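PDB 6A8M: FACT complex subunit SPT16 from Ashbya gossypii, which probably acts with POB3 in the FACT complex, a histone chaperone that reorganizes nucleosomes during transcription and also takes part in DNA replication and repair. Local coordinates for residues V166-D178 against N384-N396. Sequence-based numbering, arbitrary orientation.
Sequences VSLGLSSLWAVKD and NDYRKVENGDCFN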
loop_
_atom_site.group_PDB
_atom_site.type_symbol
_atom_site.label_atom_id
_atom_site.label_comp_id
_atom_site.label_asym_id
_atom_site.label_seq_id
_atom_site.Cartn_x
_atom_site.Cartn_y
_atom_site.Cartn_z
ATOM N N VAL A 166 5.121 -16.862 2.660
ATOM C CA VAL A 166 6.294 -16.056 2.341
ATOM C C VAL A 166 5.998 -14.561 2.486
ATOM O O VAL A 166 6.680 -13.733 1.885
ATOM C CB VAL A 166 6.823 -16.388 0.926
ATOM C CG1 VAL A 166 7.284 -17.827 0.852
ATOM C CG2 VAL A 166 5.744 -16.122 -0.139
ATOM N N SER A 167 5.018 -14.194 3.324
ATOM C CA SER A 167 4.674 -12.774 3.457
ATOM C C SER A 167 5.861 -11.944 3.933
ATOM O O SER A 167 6.122 -10.863 3.398
ATOM C CB SER A 167 3.496 -12.587 4.411
ATOM O OG SER A 167 2.281 -12.902 3.759
ATOM N N LEU A 168 6.568 -12.402 4.972
ATOM C CA LEU A 168 7.671 -11.589 5.476
ATOM C C LEU A 168 8.756 -11.455 4.424
ATOM O O LEU A 168 9.323 -10.370 4.235
ATOM C CB LEU A 168 8.248 -12.194 6.761
ATOM C CG LEU A 168 9.521 -11.543 7.328
ATOM C CD1 LEU A 168 9.282 -10.086 7.729
ATOM C CD2 LEU A 168 10.055 -12.322 8.535
ATOM N N GLY A 169 9.050 -12.550 3.722
ATOM C CA GLY A 169 10.083 -12.506 2.701
ATOM C C GLY A 169 9.736 -11.556 1.568
ATOM O O GLY A 169 10.577 -10.773 1.124
ATOM N N LEU A 170 8.496 -11.620 1.078
ATOM C CA LEU A 170 8.103 -10.705 0.012
ATOM C C LEU A 170 8.136 -9.259 0.487
ATOM O O LEU A 170 8.579 -8.365 -0.247
ATOM C CB LEU A 170 6.717 -11.083 -0.512
ATOM C CG LEU A 170 6.647 -12.417 -1.278
ATOM C CD1 LEU A 170 5.220 -12.832 -1.583
ATOM C CD2 LEU A 170 7.476 -12.400 -2.545
ATOM N N SER A 171 7.682 -9.005 1.717
ATOM C CA SER A 171 7.696 -7.638 2.236
ATOM C C SER A 171 9.111 -7.057 2.222
ATOM O O SER A 171 9.321 -5.911 1.799
ATOM C CB SER A 171 7.118 -7.618 3.648
ATOM O OG SER A 171 7.420 -6.398 4.304
ATOM N N SER A 172 10.095 -7.834 2.703
ATOM C CA SER A 172 11.484 -7.378 2.683
ATOM C C SER A 172 11.985 -7.178 1.257
ATOM O O SER A 172 12.730 -6.233 0.978
ATOM C CB SER A 172 12.373 -8.382 3.412
ATOM O OG SER A 172 11.896 -8.586 4.727
ATOM N N LEU A 173 11.603 -8.070 0.344
ATOM C CA LEU A 173 12.070 -7.963 -1.033
ATOM C C LEU A 173 11.521 -6.712 -1.715
ATOM O O LEU A 173 12.231 -6.071 -2.500
ATOM C CB LEU A 173 11.664 -9.218 -1.796
ATOM C CG LEU A 173 11.923 -9.312 -3.290
ATOM C CD1 LEU A 173 13.370 -9.677 -3.540
ATOM C CD2 LEU A 173 10.980 -10.354 -3.868
ATOM N N TRP A 174 10.266 -6.349 -1.423
ATOM C CA TRP A 174 9.549 -5.236 -2.064
ATOM C C TRP A 174 9.856 -3.883 -1.451
ATOM O O TRP A 174 9.473 -2.859 -2.030
ATOM C CB TRP A 174 8.017 -5.421 -1.954
ATOM C CG TRP A 174 7.487 -6.507 -2.744
ATOM C CD1 TRP A 174 8.001 -7.010 -3.901
ATOM C CD2 TRP A 174 6.331 -7.276 -2.449
ATOM N NE1 TRP A 174 7.221 -8.058 -4.347
ATOM C CE2 TRP A 174 6.197 -8.244 -3.468
ATOM C CE3 TRP A 174 5.399 -7.250 -1.419
ATOM C CZ2 TRP A 174 5.154 -9.166 -3.489
ATOM C CZ3 TRP A 174 4.360 -8.152 -1.449
ATOM C CH2 TRP A 174 4.253 -9.108 -2.478
ATOM N N ALA A 175 10.490 -3.849 -0.280
ATOM C CA ALA A 175 10.480 -2.642 0.545
ATOM C C ALA A 175 11.127 -1.458 -0.174
ATOM O O ALA A 175 10.555 -0.364 -0.245
ATOM C CB ALA A 175 11.211 -2.924 1.862
ATOM N N VAL A 176 12.331 -1.651 -0.682
ATOM C CA VAL A 176 13.107 -0.548 -1.234
ATOM C C VAL A 176 12.542 -0.187 -2.601
ATOM O O VAL A 176 12.342 -1.059 -3.456
ATOM C CB VAL A 176 14.593 -0.919 -1.318
ATOM C CG1 VAL A 176 15.342 0.072 -2.210
ATOM C CG2 VAL A 176 15.209 -0.991 0.091
ATOM N N LYS A 177 12.287 1.100 -2.813
ATOM C CA LYS A 177 11.656 1.581 -4.031
ATOM C C LYS A 177 12.737 2.067 -4.984
ATOM O O LYS A 177 13.620 2.837 -4.585
ATOM C CB LYS A 177 10.669 2.710 -3.716
ATOM C CG LYS A 177 9.509 2.276 -2.815
ATOM C CD LYS A 177 8.487 1.415 -3.590
ATOM C CE LYS A 177 7.492 0.757 -2.622
ATOM N NZ LYS A 177 8.145 -0.391 -1.936
ATOM N N ASP A 178 12.678 1.618 -6.237
ATOM C CA ASP A 178 13.688 2.047 -7.189
ATOM C C ASP A 178 13.305 3.422 -7.715
ATOM O O ASP A 178 12.322 4.019 -7.275
ATOM C CB ASP A 178 13.890 1.001 -8.296
ATOM C CG ASP A 178 12.718 0.869 -9.262
ATOM O OD1 ASP A 178 11.856 1.757 -9.337
ATOM O OD2 ASP A 178 12.692 -0.156 -9.993
ATOM N N ASN A 384 7.467 -4.662 16.717
ATOM C CA ASN A 384 8.339 -5.069 15.615
ATOM C C ASN A 384 9.746 -4.528 15.887
ATOM O O ASN A 384 10.004 -3.335 15.709
ATOM C CB ASN A 384 7.771 -4.574 14.284
ATOM C CG ASN A 384 8.525 -5.139 13.076
ATOM O OD1 ASN A 384 9.730 -5.385 13.146
ATOM N ND2 ASN A 384 7.813 -5.359 11.981
ATOM N N ASP A 385 10.654 -5.405 16.326
ATOM C CA ASP A 385 12.076 -5.087 16.465
ATOM C C ASP A 385 12.918 -5.847 15.444
ATOM O O ASP A 385 14.141 -5.927 15.587
ATOM C CB ASP A 385 12.568 -5.351 17.897
ATOM C CG ASP A 385 12.444 -6.813 18.307
ATOM O OD1 ASP A 385 11.934 -7.611 17.483
ATOM O OD2 ASP A 385 12.853 -7.141 19.445
ATOM N N TYR A 386 12.283 -6.392 14.403
ATOM C CA TYR A 386 12.947 -7.281 13.456
ATOM C C TYR A 386 12.972 -6.754 12.026
ATOM O O TYR A 386 13.417 -7.482 11.126
ATOM C CB TYR A 386 12.283 -8.669 13.463
ATOM C CG TYR A 386 10.802 -8.651 13.166
ATOM C CD1 TYR A 386 10.322 -8.746 11.858
ATOM C CD2 TYR A 386 9.878 -8.537 14.191
ATOM C CE1 TYR A 386 8.963 -8.717 11.591
ATOM C CE2 TYR A 386 8.526 -8.522 13.932
ATOM C CZ TYR A 386 8.072 -8.609 12.634
ATOM O OH TYR A 386 6.722 -8.575 12.384
ATOM N N ARG A 387 12.477 -5.546 11.779
ATOM C CA ARG A 387 12.669 -4.876 10.502
ATOM C C ARG A 387 13.532 -3.644 10.732
ATOM O O ARG A 387 13.651 -3.141 11.853
ATOM C CB ARG A 387 11.336 -4.464 9.854
ATOM C CG ARG A 387 10.363 -5.608 9.703
ATOM C CD ARG A 387 10.855 -6.631 8.704
ATOM N NE ARG A 387 11.011 -6.072 7.362
ATOM C CZ ARG A 387 10.056 -6.054 6.443
ATOM N NH1 ARG A 387 8.854 -6.561 6.713
ATOM N NH2 ARG A 387 10.297 -5.526 5.248
ATOM N N LYS A 388 14.157 -3.178 9.653
ATOM C CA LYS A 388 15.082 -2.055 9.702
ATOM C C LYS A 388 14.768 -1.117 8.550
ATOM O O LYS A 388 14.544 -1.574 7.429
ATOM C CB LYS A 388 16.535 -2.534 9.622
ATOM C CG LYS A 388 17.015 -3.168 10.932
ATOM C CD LYS A 388 18.492 -3.510 10.923
ATOM C CE LYS A 388 18.873 -4.082 12.287
ATOM N NZ LYS A 388 20.344 -4.143 12.503
ATOM N N VAL A 389 14.698 0.182 8.843
ATOM C CA VAL A 389 14.507 1.180 7.800
ATOM C C VAL A 389 15.692 1.154 6.853
ATOM O O VAL A 389 16.850 1.064 7.276
ATOM C CB VAL A 389 14.342 2.578 8.416
ATOM C CG1 VAL A 389 14.328 3.639 7.332
ATOM C CG2 VAL A 389 13.051 2.657 9.230
ATOM N N GLU A 390 15.410 1.234 5.557
ATOM C CA GLU A 390 16.461 1.295 4.551
ATOM C C GLU A 390 16.227 2.510 3.670
ATOM O O GLU A 390 15.087 2.939 3.486
ATOM C CB GLU A 390 16.481 0.054 3.653
ATOM C CG GLU A 390 16.806 -1.286 4.308
ATOM C CD GLU A 390 16.493 -2.444 3.359
ATOM O OE1 GLU A 390 17.406 -2.865 2.614
ATOM O OE2 GLU A 390 15.318 -2.891 3.307
ATOM N N ASN A 391 17.313 3.046 3.117
ATOM C CA ASN A 391 17.192 4.056 2.068
ATOM C C ASN A 391 16.317 3.504 0.947
ATOM O O ASN A 391 16.464 2.346 0.537
ATOM C CB ASN A 391 18.580 4.441 1.544
ATOM C CG ASN A 391 18.541 5.608 0.569
ATOM O OD1 ASN A 391 17.570 6.367 0.523
ATOM N ND2 ASN A 391 19.615 5.765 -0.206
ATOM N N GLY A 392 15.381 4.330 0.476
ATOM C CA GLY A 392 14.431 3.932 -0.551
ATOM C C GLY A 392 13.107 3.429 -0.034
ATOM O O GLY A 392 12.170 3.216 -0.838
ATOM N N ASP A 393 12.988 3.210 1.270
ATOM C CA ASP A 393 11.690 2.869 1.834
ATOM C C ASP A 393 10.760 4.071 1.782
ATOM O O ASP A 393 11.185 5.216 1.931
ATOM C CB ASP A 393 11.825 2.419 3.287
ATOM C CG ASP A 393 12.408 1.019 3.421
ATOM O OD1 ASP A 393 12.593 0.339 2.391
ATOM O OD2 ASP A 393 12.715 0.635 4.574
ATOM N N CYS A 394 9.471 3.793 1.596
ATOM C CA CYS A 394 8.439 4.814 1.634
ATOM C C CYS A 394 7.481 4.477 2.764
ATOM O O CYS A 394 7.017 3.337 2.857
ATOM C CB CYS A 394 7.680 4.870 0.309
ATOM S SG CYS A 394 6.448 6.190 0.224
ATOM N N PHE A 395 7.171 5.466 3.604
ATOM C CA PHE A 395 6.291 5.236 4.746
ATOM C C PHE A 395 5.030 6.081 4.673
ATOM O O PHE A 395 5.019 7.210 4.161
ATOM C CB PHE A 395 7.012 5.534 6.083
ATOM C CG PHE A 395 8.136 4.602 6.356
ATOM C CD1 PHE A 395 7.914 3.420 7.056
ATOM C CD2 PHE A 395 9.398 4.872 5.850
ATOM C CE1 PHE A 395 8.953 2.531 7.271
ATOM C CE2 PHE A 395 10.443 3.995 6.074
ATOM C CZ PHE A 395 10.208 2.819 6.776
ATOM N N ASN A 396 3.954 5.494 5.199
ATOM C CA ASN A 396 2.780 6.222 5.668
ATOM C C ASN A 396 3.028 6.529 7.141
ATOM O O ASN A 396 2.962 5.632 7.978
ATOM C CB ASN A 396 1.544 5.354 5.459
ATOM C CG ASN A 396 0.298 5.931 6.082
ATOM O OD1 ASN A 396 0.228 7.124 6.354
ATOM N ND2 ASN A 396 -0.708 5.079 6.278
HETATM O O HOH W 1 14.461 -5.209 2.916
HETATM O O HOH W 2 8.416 1.285 0.683
#
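R387 reaches the helix 167-174 end-on and grips one oxygen with two nitrogens: NH1 lies 2.8 Å from S171 OG and NH2 3.2 Å from the same atom, which sits in the guanidinium plane. The NH1 bond is the straighter, 156° at the hydrogen against 137°. S171 OG is also bonded to D375, so a carboxylate backs the hydroxyl and probably favours the charged arginine. Two successive bends in the R387 chain, at chi2 and chi3, curl it toward the serine. S172 OG lies over one guanidinium face, 3.5 Å from R387 NH2, at a poor angle for bonding. An alanine at R387, lacking the guanidinium, would probably leave S171 OG with D375 but no arginine to hold it, and open a gap beside L168 and S172. The second polar link is backbone: K177 N donates to G392 O over 2.9 Å. These bonds join the N-terminal lobe to the peptidase-like M24 domain of Spt16, where 166-178 leads out of the lobe's sheet toward helix 179-208. G392 belongs to a type II turn from E390 to D393; a CB on it would clash with V176 CG1. Water 1 bridges S172 O and E390 OE2. V176 CG2 packs against the E390 carboxylate and, 3.6 Å away, N391 O. At the far end L168 CD1 touches the ring edge of Y386 at CE1, 4.1 Å off.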